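Local atomic coordinates of uncharacterized protein (Borrelia turicatae, PDB entry 5VJ4), a protein that is of unknown function but is probably a surface lipoprotein of relapsing fever spirochetes and may bind lipid, its gene being differentially regulated between tick and mammal. Residues E176-R181 with E226-P231; K187-L192 with V273-V278; A109-F114 with S119-I124. One frame throughout, in Å; residues are numbered along the deposited sequence.

Contact 1: residues E176-R181 with E226-P231; sequences EGVKTR and EIVKNP. With SO4 (sulfate ion), chain I.
Val178 reaches the end of helix 224-229 with both of its methyl branches. Val178 CG1 lies 4.1 Å from Pro231 CB, the two side chains crossing at about a right angle, while Val178 CG2 approaches Val228 CG1 at 4.5 Å. A chi1 of -66° explains the split: CG1 stands anti to the carbonyl carbon and CG2 fits between the backbone N and that carbon, which spreads the methyls over two partners. The contact is small and apolar. One turn on, the extended chain of Arg181 runs past Pro231 without touching it and brings its guanidinium to a sulfate ion. Arg181 NH2 donates to sulfate O1 at 2.7 Å, in the guanidinium plane and with an N-H...O angle of 144°. The sulfate, probably from the crystallisation liquor, is also bound by Arg181 NE of the second subunit, so the anion probably offsets the charge of two facing arginines; Asp235 forms a salt bridge with NH2. On helix 224-229, Lys229 NZ makes a salt bridge to Glu226 OE1 at 2.7 Å, from above the carboxylate plane. Met234 packs on Val178, Arg181 and Ile227, and Ile169 and Ile170 of helix 145-171 meet Val228 and Lys179, joining three helices at the surface.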
ATOM      1  N   GLU A 176       0.794  16.680  23.763  1.00 90.39           N
ATOM      2  CA  GLU A 176       0.280  15.367  24.246  1.00 96.36           C
ATOM      3  C   GLU A 176      -0.852  14.855  23.359  1.00 83.47           C
ATOM      4  O   GLU A 176      -0.812  13.717  22.882  1.00 84.59           O
ATOM      5  CB  GLU A 176      -0.174  15.391  25.715  1.00 60.10           C
ATOM      6  N   GLY A 177      -1.802  15.744  23.074  1.00 75.34           N
ATOM      7  CA  GLY A 177      -3.009  15.426  22.317  1.00 76.90           C
ATOM      8  C   GLY A 177      -2.759  14.800  20.971  1.00 77.11           C
ATOM      9  O   GLY A 177      -3.596  14.039  20.472  1.00 86.23           O
ATOM     10  N   VAL A 178      -1.608  15.117  20.384  1.00 75.11           N
ATOM     11  CA  VAL A 178      -1.247  14.602  19.052  1.00 77.77           C
ATOM     12  C   VAL A 178       0.022  13.744  19.035  1.00 86.87           C
ATOM     13  O   VAL A 178       0.391  13.205  17.989  1.00100.19           O
ATOM     14  CB  VAL A 178      -1.123  15.737  17.995  1.00 75.11           C
ATOM     15  CG1 VAL A 178      -2.481  16.401  17.739  1.00 66.79           C
ATOM     16  CG2 VAL A 178      -0.042  16.758  18.373  1.00 60.41           C
ATOM     17  N   LYS A 179       0.685  13.623  20.184  1.00 92.06           N
ATOM     18  CA  LYS A 179       1.953  12.884  20.317  1.00 90.03           C
ATOM     19  C   LYS A 179       1.969  11.576  19.507  1.00 83.70           C
ATOM     20  O   LYS A 179       2.789  11.408  18.594  1.00 73.34           O
ATOM     21  CB  LYS A 179       2.238  12.597  21.801  1.00 94.97           C
ATOM     22  CG  LYS A 179       3.623  12.041  22.094  1.00102.48           C
ATOM     23  CD  LYS A 179       3.681  11.361  23.454  1.00109.76           C
ATOM     24  CE  LYS A 179       5.116  11.188  23.938  1.00108.48           C
ATOM     25  NZ  LYS A 179       5.159  10.182  25.032  1.00 97.50           N
ATOM     26  N   THR A 180       1.023  10.690  19.824  1.00 63.70           N
ATOM     27  CA  THR A 180       0.932   9.378  19.205  1.00 67.49           C
ATOM     28  C   THR A 180       0.978   9.466  17.690  1.00 72.95           C
ATOM     29  O   THR A 180       1.826   8.827  17.054  1.00 89.44           O
ATOM     30  CB  THR A 180      -0.332   8.608  19.671  1.00 63.22           C
ATOM     31  OG1 THR A 180      -0.180   8.257  21.039  1.00 75.61           O
ATOM     32  CG2 THR A 180      -0.503   7.319  18.925  1.00 73.86           C
ATOM     33  N   ARG A 181       0.094  10.279  17.119  1.00 64.01           N
ATOM     34  CA  ARG A 181      -0.081  10.297  15.671  1.00 49.01           C
ATOM     35  C   ARG A 181       1.187  10.693  14.953  1.00 65.22           C
ATOM     36  O   ARG A 181       1.448  10.197  13.839  1.00 60.79           O
ATOM     37  CB  ARG A 181      -1.212  11.227  15.255  1.00 50.30           C
ATOM     38  CG  ARG A 181      -1.938  10.745  14.017  1.00 45.63           C
ATOM     39  CD  ARG A 181      -3.189  11.530  13.819  1.00 51.26           C
ATOM     40  NE  ARG A 181      -3.734  11.351  12.478  1.00 84.97           N
ATOM     41  CZ  ARG A 181      -4.607  12.184  11.916  1.00 86.08           C
ATOM     42  NH1 ARG A 181      -5.030  13.265  12.574  1.00 78.72           N
ATOM     43  NH2 ARG A 181      -5.075  11.921  10.708  1.00 58.31           N
ATOM     44  N   GLU A 226       5.450  22.727  12.215  1.00 64.75           N
ATOM     45  CA  GLU A 226       4.288  23.440  11.709  1.00 58.43           C
ATOM     46  C   GLU A 226       3.009  22.689  11.986  1.00 61.53           C
ATOM     47  O   GLU A 226       1.997  23.281  12.312  1.00 76.28           O
ATOM     48  CB  GLU A 226       4.422  23.695  10.212  1.00 68.23           C
ATOM     49  CG  GLU A 226       5.587  24.612   9.876  1.00112.27           C
ATOM     50  CD  GLU A 226       5.292  26.083  10.172  1.00145.36           C
ATOM     51  OE1 GLU A 226       5.927  26.661  11.088  1.00143.70           O
ATOM     52  OE2 GLU A 226       4.422  26.662   9.483  1.00139.18           O
ATOM     53  N   ILE A 227       3.058  21.375  11.866  1.00 67.89           N
ATOM     54  CA  ILE A 227       1.853  20.588  11.977  1.00 55.99           C
ATOM     55  C   ILE A 227       1.193  20.703  13.345  1.00 72.05           C
ATOM     56  O   ILE A 227      -0.045  20.775  13.448  1.00 61.20           O
ATOM     57  CB  ILE A 227       2.117  19.137  11.597  1.00 51.62           C
ATOM     58  CG1 ILE A 227       2.314  19.054  10.087  1.00 64.31           C
ATOM     59  CG2 ILE A 227       0.926  18.279  11.911  1.00 44.81           C
ATOM     60  CD1 ILE A 227       2.711  17.686   9.585  1.00 60.34           C
ATOM     61  N   VAL A 228       2.009  20.752  14.393  1.00 74.17           N
ATOM     62  CA  VAL A 228       1.470  20.861  15.757  1.00 86.57           C
ATOM     63  C   VAL A 228       0.655  22.116  16.004  1.00 90.82           C
ATOM     64  O   VAL A 228      -0.298  22.080  16.766  1.00 97.93           O
ATOM     65  CB  VAL A 228       2.548  20.727  16.847  1.00 79.58           C
ATOM     66  CG1 VAL A 228       3.209  19.375  16.719  1.00 91.59           C
ATOM     67  CG2 VAL A 228       3.586  21.849  16.799  1.00 84.47           C
ATOM     68  N   LYS A 229       1.033  23.203  15.347  1.00 84.32           N
ATOM     69  CA  LYS A 229       0.343  24.465  15.474  1.00 63.49           C
ATOM     70  C   LYS A 229      -1.095  24.393  14.946  1.00 72.09           C
ATOM     71  O   LYS A 229      -1.986  25.009  15.513  1.00 86.96           O
ATOM     72  CB  LYS A 229       1.154  25.545  14.793  1.00 52.42           C
ATOM     73  CG  LYS A 229       2.593  25.510  15.290  1.00 66.77           C
ATOM     74  CD  LYS A 229       3.417  26.752  14.963  1.00 77.65           C
ATOM     75  CE  LYS A 229       3.698  26.916  13.468  1.00106.14           C
ATOM     76  NZ  LYS A 229       4.780  27.905  13.224  1.00130.08           N
ATOM     77  N   ASN A 230      -1.338  23.609  13.905  1.00 75.48           N
ATOM     78  CA  ASN A 230      -2.691  23.486  13.380  1.00 57.09           C
ATOM     79  C   ASN A 230      -3.087  22.059  13.062  1.00 59.69           C
ATOM     80  O   ASN A 230      -3.263  21.721  11.909  1.00 61.52           O
ATOM     81  CB  ASN A 230      -2.814  24.322  12.121  1.00 83.20           C
ATOM     82  CG  ASN A 230      -2.868  25.776  12.418  1.00 82.45           C
ATOM     83  OD1 ASN A 230      -1.883  26.485  12.247  1.00 93.13           O
ATOM     84  ND2 ASN A 230      -4.016  26.235  12.900  1.00110.16           N
ATOM     85  N   PRO A 231      -3.281  21.225  14.083  1.00 77.29           N
ATOM     86  CA  PRO A 231      -3.543  19.779  13.962  1.00 56.61           C
ATOM     87  C   PRO A 231      -4.589  19.249  12.973  1.00 50.86           C
ATOM     88  O   PRO A 231      -4.585  18.063  12.680  1.00 66.34           O
ATOM     89  CB  PRO A 231      -3.933  19.401  15.380  1.00 51.31           C
ATOM     90  CG  PRO A 231      -3.101  20.320  16.210  1.00 67.12           C
ATOM     91  CD  PRO A 231      -3.165  21.634  15.498  1.00 64.15           C
TER
HETATM   92  S   SO4 I 501      -5.377   8.459   9.427  0.85116.69           S
HETATM   93  O1  SO4 I 501      -5.257   9.865   8.994  0.85109.49           O
HETATM   94  O2  SO4 I 501      -5.593   7.701   8.169  0.85 79.15           O
HETATM   95  O3  SO4 I 501      -4.133   7.987  10.152  0.85 88.70           O
HETATM   96  O4  SO4 I 501      -6.609   8.381  10.259  0.85 77.11           O

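Contact 2: residues K187-L192 with V273-V278; sequences KRYDGL and VGVYYV
Arg188 and Tyr276 mark the nearest backbone approach of two helices that run in broadly the same direction, with their CA atoms 6.4 Å apart. The axes of the short segments come within 10.3 Å and cross at -31°. Helix 273-278 is kinked where the amides of Val275 and Tyr276 lack a bond to the preceding turn; Gly274, with a positive phi of 89°, lies at this break. Across the interface Tyr276 buries the most surface. Its CG is anti to the backbone N (chi1 179°), which lays the CD1-CE1 side of the ring against the other helix. Arg188 CB meets Tyr276 CD1 obliquely at 3.6 Å, and Arg188 CD comes within 3.9 Å of Tyr276 CB, so the aliphatic part of the arginine does the packing. Leu192 adds its branch point, CG lying 3.8 Å from Tyr276 CE1, with CD2 over one ring face. The backbone O of Arg188 lies at the ring edge, near its plane. Beside this group, the far end of Tyr189 reaches Val275: OH is 3.9 Å from CG1, which sits at the edge of the tyrosine ring. The polar end of Arg188 turns to the second subunit, where NE donates to Asn271 O. Phe333 of that subunit packs on Tyr276. Within the chain, Phe221 of helix 218-222 meets Tyr189 edge-to-face, Trp240 touches Val275, and Tyr217 touches Leu192, so the meeting of helices 176-201 and 263-301 is flanked by helix 218-222, nearby loops and the second subunit.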
ATOM      1  N   LYS A 187       7.565   6.612  12.665  1.00 47.39           N
ATOM      2  CA  LYS A 187       7.922   5.219  12.367  1.00 50.58           C
ATOM      3  C   LYS A 187       7.834   4.873  10.865  1.00 57.93           C
ATOM      4  O   LYS A 187       8.779   4.306  10.285  1.00 56.41           O
ATOM      5  CB  LYS A 187       7.109   4.249  13.226  1.00 66.39           C
ATOM      6  CG  LYS A 187       7.505   4.337  14.684  1.00 76.74           C
ATOM      7  CD  LYS A 187       6.511   3.710  15.650  1.00 98.82           C
ATOM      8  CE  LYS A 187       6.851   4.154  17.074  1.00123.07           C
ATOM      9  NZ  LYS A 187       6.207   3.341  18.138  1.00144.20           N
ATOM     10  N   ARG A 188       6.732   5.251  10.226  1.00 48.94           N
ATOM     11  CA  ARG A 188       6.602   5.011   8.785  1.00 49.48           C
ATOM     12  C   ARG A 188       7.803   5.597   8.042  1.00 48.67           C
ATOM     13  O   ARG A 188       8.422   4.922   7.217  1.00 45.09           O
ATOM     14  CB  ARG A 188       5.286   5.562   8.231  1.00 47.06           C
ATOM     15  CG  ARG A 188       4.063   5.108   8.989  1.00 45.15           C
ATOM     16  CD  ARG A 188       2.795   5.154   8.162  1.00 61.44           C
ATOM     17  NE  ARG A 188       1.624   4.860   8.980  1.00 72.47           N
ATOM     18  CZ  ARG A 188       1.056   5.716   9.829  1.00 63.69           C
ATOM     19  NH1 ARG A 188       1.536   6.959   9.992  1.00 54.59           N
ATOM     20  NH2 ARG A 188       0.006   5.312  10.526  1.00 66.49           N
ATOM     21  N   TYR A 189       8.168   6.827   8.392  1.00 44.83           N
ATOM     22  CA  TYR A 189       9.281   7.464   7.740  1.00 54.70           C
ATOM     23  C   TYR A 189      10.586   6.684   7.979  1.00 65.84           C
ATOM     24  O   TYR A 189      11.356   6.458   7.008  1.00 55.20           O
ATOM     25  CB  TYR A 189       9.405   8.910   8.164  1.00 56.57           C
ATOM     26  CG  TYR A 189       8.323   9.874   7.700  1.00 53.89           C
ATOM     27  CD1 TYR A 189       7.416   9.551   6.691  1.00 68.76           C
ATOM     28  CD2 TYR A 189       8.250  11.153   8.258  1.00 52.99           C
ATOM     29  CE1 TYR A 189       6.450  10.469   6.279  1.00 59.02           C
ATOM     30  CE2 TYR A 189       7.320  12.071   7.828  1.00 55.89           C
ATOM     31  CZ  TYR A 189       6.415  11.727   6.850  1.00 57.93           C
ATOM     32  OH  TYR A 189       5.491  12.674   6.477  1.00 74.18           O
ATOM     33  N   ASP A 190      10.802   6.238   9.233  1.00 46.42           N
ATOM     34  CA  ASP A 190      11.926   5.330   9.562  1.00 47.15           C
ATOM     35  C   ASP A 190      11.989   4.176   8.574  1.00 47.10           C
ATOM     36  O   ASP A 190      13.016   3.964   7.903  1.00 55.09           O
ATOM     37  CB  ASP A 190      11.817   4.771  10.984  1.00 54.25           C
ATOM     38  CG  ASP A 190      12.331   5.742  12.051  1.00 75.04           C
ATOM     39  OD1 ASP A 190      13.058   6.700  11.702  1.00 57.08           O
ATOM     40  OD2 ASP A 190      12.000   5.543  13.247  1.00 99.01           O
ATOM     41  N   GLY A 191      10.860   3.493   8.423  1.00 39.14           N
ATOM     42  CA  GLY A 191      10.778   2.350   7.529  1.00 35.65           C
ATOM     43  C   GLY A 191      11.250   2.701   6.156  1.00 39.49           C
ATOM     44  O   GLY A 191      12.072   1.990   5.577  1.00 55.40           O
ATOM     45  N   LEU A 192      10.758   3.827   5.643  1.00 49.69           N
ATOM     46  CA  LEU A 192      11.052   4.208   4.267  1.00 47.91           C
ATOM     47  C   LEU A 192      12.534   4.497   4.117  1.00 55.76           C
ATOM     48  O   LEU A 192      13.165   4.052   3.148  1.00 50.37           O
ATOM     49  CB  LEU A 192      10.201   5.385   3.842  1.00 44.32           C
ATOM     50  CG  LEU A 192       8.711   5.075   3.633  1.00 42.24           C
ATOM     51  CD1 LEU A 192       7.934   6.357   3.740  1.00 57.60           C
ATOM     52  CD2 LEU A 192       8.442   4.436   2.305  1.00 35.75           C
ATOM     53  N   VAL A 273      -4.630   5.738  -0.207  1.00 58.21           N
ATOM     54  CA  VAL A 273      -3.353   5.087  -0.101  1.00 47.15           C
ATOM     55  C   VAL A 273      -2.595   5.575   1.145  1.00 55.17           C
ATOM     56  O   VAL A 273      -1.901   4.801   1.792  1.00 62.43           O
ATOM     57  CB  VAL A 273      -2.603   5.374  -1.413  1.00 50.78           C
ATOM     58  CG1 VAL A 273      -1.142   5.655  -1.200  1.00 50.87           C
ATOM     59  CG2 VAL A 273      -2.849   4.248  -2.381  1.00 42.53           C
ATOM     60  N   GLY A 274      -2.739   6.851   1.490  1.00 44.69           N
ATOM     61  CA  GLY A 274      -2.077   7.391   2.667  1.00 50.22           C
ATOM     62  C   GLY A 274      -0.682   7.938   2.417  1.00 50.94           C
ATOM     63  O   GLY A 274      -0.035   7.689   1.388  1.00 57.61           O
ATOM     64  N   VAL A 275      -0.217   8.698   3.388  1.00 51.20           N
ATOM     65  CA  VAL A 275       1.054   9.373   3.250  1.00 49.14           C
ATOM     66  C   VAL A 275       2.236   8.446   2.991  1.00 56.85           C
ATOM     67  O   VAL A 275       3.135   8.796   2.240  1.00 59.61           O
ATOM     68  CB  VAL A 275       1.348  10.149   4.508  1.00 46.93           C
ATOM     69  CG1 VAL A 275       2.713  10.788   4.417  1.00 62.84           C
ATOM     70  CG2 VAL A 275       0.262  11.189   4.724  1.00 56.11           C
ATOM     71  N   TYR A 276       2.248   7.292   3.647  1.00 55.55           N
ATOM     72  CA  TYR A 276       3.316   6.339   3.475  1.00 40.19           C
ATOM     73  C   TYR A 276       3.502   6.004   2.003  1.00 48.09           C
ATOM     74  O   TYR A 276       4.615   6.134   1.489  1.00 46.80           O
ATOM     75  CB  TYR A 276       2.970   5.105   4.252  1.00 41.18           C
ATOM     76  CG  TYR A 276       3.948   3.978   4.197  1.00 49.98           C
ATOM     77  CD1 TYR A 276       5.057   3.979   5.008  1.00 65.27           C
ATOM     78  CD2 TYR A 276       3.724   2.865   3.393  1.00 64.81           C
ATOM     79  CE1 TYR A 276       5.937   2.912   5.019  1.00 65.87           C
ATOM     80  CE2 TYR A 276       4.602   1.794   3.388  1.00 65.85           C
ATOM     81  CZ  TYR A 276       5.700   1.825   4.215  1.00 62.56           C
ATOM     82  OH  TYR A 276       6.585   0.785   4.211  1.00 75.10           O
ATOM     83  N   TYR A 277       2.436   5.598   1.313  1.00 38.69           N
ATOM     84  CA  TYR A 277       2.603   5.317  -0.132  1.00 45.25           C
ATOM     85  C   TYR A 277       2.767   6.549  -0.993  1.00 52.40           C
ATOM     86  O   TYR A 277       3.414   6.473  -2.023  1.00 47.69           O
ATOM     87  CB  TYR A 277       1.512   4.437  -0.705  1.00 34.12           C
ATOM     88  CG  TYR A 277       1.544   3.113  -0.060  1.00 45.97           C
ATOM     89  CD1 TYR A 277       0.875   2.884   1.143  1.00 55.57           C
ATOM     90  CD2 TYR A 277       2.304   2.096  -0.601  1.00 52.11           C
ATOM     91  CE1 TYR A 277       0.955   1.664   1.781  1.00 59.31           C
ATOM     92  CE2 TYR A 277       2.399   0.882   0.029  1.00 53.44           C
ATOM     93  CZ  TYR A 277       1.732   0.672   1.222  1.00 53.52           C
ATOM     94  OH  TYR A 277       1.818  -0.545   1.858  1.00 64.47           O
ATOM     95  N   VAL A 278       2.201   7.672  -0.564  1.00 44.84           N
ATOM     96  CA  VAL A 278       2.288   8.841  -1.367  1.00 49.64           C
ATOM     97  C   VAL A 278       3.732   9.298  -1.417  1.00 57.87           C
ATOM     98  O   VAL A 278       4.249   9.555  -2.492  1.00 52.92           O
ATOM     99  CB  VAL A 278       1.385   9.976  -0.883  1.00 53.76           C
ATOM    100  CG1 VAL A 278       1.770  11.285  -1.575  1.00 41.08           C
ATOM    101  CG2 VAL A 278      -0.050   9.658  -1.213  1.00 54.16           C
TER

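Contact 3: residues A109-F114 with S119-I124; sequences ALLDDF and SGRKAI
Apolar contacts centred on Leu111 account for most of this interface. Its two methyls serve different partners: Leu111 CD1 lies 3.8 Å from Arg121 CG, touching the aliphatic base of the arginine as the two side chains cross at a slant, and Leu111 CD2 lies 4.3 Å from Ile124 CG1. With CG anti to the carbonyl carbon (chi1 -58°), the leucine projects its forked end between Arg121 and Ile124, residues almost one helical turn apart.

The electrostatic component is weaker. Asp112 OD1 stands 4.2 Å from Arg121 NE, too far for a salt bridge, and meets the guanidinium obliquely. A bend in the arginine chain at chi3 (-119°) places NE, rather than either terminal nitrogen, nearest to Asp112 OD1. Opposite charges at this spacing would probably attract at the exposed margin, while Leu111 and Ile124 are buried.

The backbones supply the frame: the segment axes pass 11.1 Å apart, with 133° between their N-to-C directions, and Leu111 and Arg121 have the closest CA atoms, 7.4 Å apart. The two helices thus form a splayed helical hairpin, roughly antiparallel, connected by a short link. Helix 133-141 lies against both of its arms, with Tyr137 and Asn141 touching Leu110 and with Ile136 and Leu140 touching Ile124. Helix 145-171 also meets both, through Ala145 at Phe114 and through Thr156, Val157 and Leu160 at Ala123.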
ATOM      1  N   ALA A 109      35.752  -1.757  13.905  1.00 58.23           N
ATOM      2  CA  ALA A 109      37.139  -1.586  13.577  1.00 51.68           C
ATOM      3  C   ALA A 109      37.262  -0.892  12.234  1.00 60.95           C
ATOM      4  O   ALA A 109      38.006   0.088  12.107  1.00 52.96           O
ATOM      5  CB  ALA A 109      37.851  -2.907  13.572  1.00 49.58           C
ATOM      6  N   LEU A 110      36.494  -1.365  11.257  1.00 55.59           N
ATOM      7  CA  LEU A 110      36.465  -0.739   9.938  1.00 63.28           C
ATOM      8  C   LEU A 110      36.037   0.744   9.995  1.00 68.40           C
ATOM      9  O   LEU A 110      36.670   1.602   9.373  1.00 56.07           O
ATOM     10  CB  LEU A 110      35.584  -1.541   8.995  1.00 49.59           C
ATOM     11  CG  LEU A 110      35.327  -0.975   7.610  1.00 68.22           C
ATOM     12  CD1 LEU A 110      36.626  -0.906   6.816  1.00 62.51           C
ATOM     13  CD2 LEU A 110      34.273  -1.816   6.898  1.00 61.03           C
ATOM     14  N   LEU A 111      34.998   1.049  10.766  1.00 53.48           N
ATOM     15  CA  LEU A 111      34.569   2.438  10.883  1.00 57.58           C
ATOM     16  C   LEU A 111      35.645   3.315  11.498  1.00 61.32           C
ATOM     17  O   LEU A 111      35.805   4.461  11.079  1.00 78.68           O
ATOM     18  CB  LEU A 111      33.237   2.585  11.630  1.00 52.51           C
ATOM     19  CG  LEU A 111      31.979   1.863  11.097  1.00 54.34           C
ATOM     20  CD1 LEU A 111      30.825   1.980  12.089  1.00 63.71           C
ATOM     21  CD2 LEU A 111      31.549   2.366   9.725  1.00 50.43           C
ATOM     22  N   ASP A 112      36.394   2.767  12.461  1.00 78.97           N
ATOM     23  CA  ASP A 112      37.533   3.464  13.086  1.00 67.25           C
ATOM     24  C   ASP A 112      38.639   3.698  12.065  1.00 58.17           C
ATOM     25  O   ASP A 112      39.156   4.807  11.944  1.00 65.78           O
ATOM     26  CB  ASP A 112      38.058   2.683  14.284  1.00 68.12           C
ATOM     27  CG  ASP A 112      37.284   2.968  15.570  1.00 77.53           C
ATOM     28  OD1 ASP A 112      36.348   3.797  15.554  1.00106.70           O
ATOM     29  OD2 ASP A 112      37.630   2.357  16.612  1.00 74.15           O
ATOM     30  N   ASP A 113      38.946   2.667  11.288  1.00 51.82           N
ATOM     31  CA  ASP A 113      39.860   2.792  10.148  1.00 55.42           C
ATOM     32  C   ASP A 113      39.447   3.898   9.167  1.00 66.14           C
ATOM     33  O   ASP A 113      40.278   4.394   8.432  1.00 78.75           O
ATOM     34  CB  ASP A 113      39.908   1.450   9.413  1.00 60.87           C
ATOM     35  CG  ASP A 113      41.068   1.328   8.466  1.00 85.54           C
ATOM     36  OD1 ASP A 113      41.976   2.189   8.519  1.00 95.63           O
ATOM     37  OD2 ASP A 113      41.070   0.346   7.675  1.00101.62           O
ATOM     38  N   PHE A 114      38.166   4.266   9.158  1.00 83.63           N
ATOM     39  CA  PHE A 114      37.625   5.266   8.215  1.00 71.28           C
ATOM     40  C   PHE A 114      37.523   6.679   8.783  1.00 68.52           C
ATOM     41  O   PHE A 114      37.388   7.663   8.042  1.00 71.86           O
ATOM     42  CB  PHE A 114      36.239   4.833   7.719  1.00 60.85           C
ATOM     43  CG  PHE A 114      36.264   3.817   6.612  1.00 57.51           C
ATOM     44  CD1 PHE A 114      37.456   3.219   6.182  1.00 67.59           C
ATOM     45  CD2 PHE A 114      35.070   3.410   6.020  1.00 53.48           C
ATOM     46  CE1 PHE A 114      37.448   2.274   5.158  1.00 66.72           C
ATOM     47  CE2 PHE A 114      35.065   2.449   5.009  1.00 59.38           C
ATOM     48  CZ  PHE A 114      36.255   1.891   4.569  1.00 51.99           C
ATOM     49  N   SER A 119      28.701   9.649  16.376  1.00 74.14           N
ATOM     50  CA  SER A 119      27.457   9.944  15.698  1.00 84.73           C
ATOM     51  C   SER A 119      27.368   9.149  14.390  1.00 85.66           C
ATOM     52  O   SER A 119      26.358   8.505  14.122  1.00 78.77           O
ATOM     53  CB  SER A 119      27.335  11.453  15.477  1.00 82.29           C
ATOM     54  OG  SER A 119      28.463  11.946  14.793  1.00 92.38           O
ATOM     55  N   GLY A 120      28.447   9.153  13.614  1.00 68.94           N
ATOM     56  CA  GLY A 120      28.537   8.334  12.398  1.00 65.20           C
ATOM     57  C   GLY A 120      28.249   6.867  12.629  1.00 57.01           C
ATOM     58  O   GLY A 120      27.620   6.230  11.808  1.00 85.37           O
ATOM     59  N   ARG A 121      28.718   6.333  13.754  1.00 77.68           N
ATOM     60  CA  ARG A 121      28.424   4.957  14.138  1.00 58.32           C
ATOM     61  C   ARG A 121      26.935   4.828  14.336  1.00 59.82           C
ATOM     62  O   ARG A 121      26.311   3.895  13.810  1.00 72.90           O
ATOM     63  CB  ARG A 121      29.168   4.552  15.414  1.00 51.81           C
ATOM     64  CG  ARG A 121      30.607   4.109  15.199  1.00 55.02           C
ATOM     65  CD  ARG A 121      31.240   3.645  16.510  1.00 54.98           C
ATOM     66  NE  ARG A 121      32.382   4.495  16.814  1.00 71.46           N
ATOM     67  CZ  ARG A 121      32.453   5.333  17.845  1.00 77.33           C
ATOM     68  NH1 ARG A 121      31.464   5.403  18.720  1.00 92.04           N
ATOM     69  NH2 ARG A 121      33.540   6.075  18.028  1.00148.43           N
ATOM     70  N   LYS A 122      26.363   5.782  15.068  1.00 49.44           N
ATOM     71  CA  LYS A 122      24.938   5.769  15.368  1.00 52.57           C
ATOM     72  C   LYS A 122      24.097   5.793  14.072  1.00 61.71           C
ATOM     73  O   LYS A 122      23.062   5.132  13.996  1.00 71.32           O
ATOM     74  CB  LYS A 122      24.585   6.955  16.254  1.00 52.79           C
ATOM     75  CG  LYS A 122      24.569   6.674  17.735  1.00 55.76           C
ATOM     76  CD  LYS A 122      24.513   7.962  18.547  1.00 54.72           C
ATOM     77  CE  LYS A 122      23.980   7.687  19.942  1.00 75.42           C
ATOM     78  NZ  LYS A 122      23.945   8.928  20.751  1.00 84.36           N
ATOM     79  N   ALA A 123      24.560   6.546  13.069  1.00 42.01           N
ATOM     80  CA  ALA A 123      23.897   6.633  11.776  1.00 55.93           C
ATOM     81  C   ALA A 123      23.922   5.298  11.059  1.00 61.71           C
ATOM     82  O   ALA A 123      22.882   4.790  10.636  1.00 79.16           O
ATOM     83  CB  ALA A 123      24.524   7.723  10.906  1.00 53.56           C
ATOM     84  N   ILE A 124      25.113   4.738  10.912  1.00 56.90           N
ATOM     85  CA  ILE A 124      25.261   3.421  10.307  1.00 56.67           C
ATOM     86  C   ILE A 124      24.334   2.404  10.993  1.00 58.51           C
ATOM     87  O   ILE A 124      23.644   1.653  10.327  1.00 56.73           O
ATOM     88  CB  ILE A 124      26.728   2.974  10.315  1.00 51.50           C
ATOM     89  CG1 ILE A 124      27.538   3.879   9.385  1.00 53.80           C
ATOM     90  CG2 ILE A 124      26.856   1.546   9.851  1.00 50.33           C
ATOM     91  CD1 ILE A 124      27.393   3.590   7.909  1.00 55.65           C
TER

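In the fold
Contacts 1 and 2 share helix 176-201, which meets helix 224-229 near its start and helix 263-301 further along; their centres are about 17 Å apart. Contact 2 is the buried one, nearest the centre of the chain of the three and built around aromatic and aliphatic groups. Contact 1 is a small surface touch beside a sulfate, with charged groups at its margins. Both also touch the second subunit, whereas contact 3 does not. Contact 3, a local hairpin near the modelled N-terminus, is partly buried and grades from a leucine-isoleucine core to an exposed acid; its centre lies about 28 Å from that of contact 2 and 35 Å from that of contact 1.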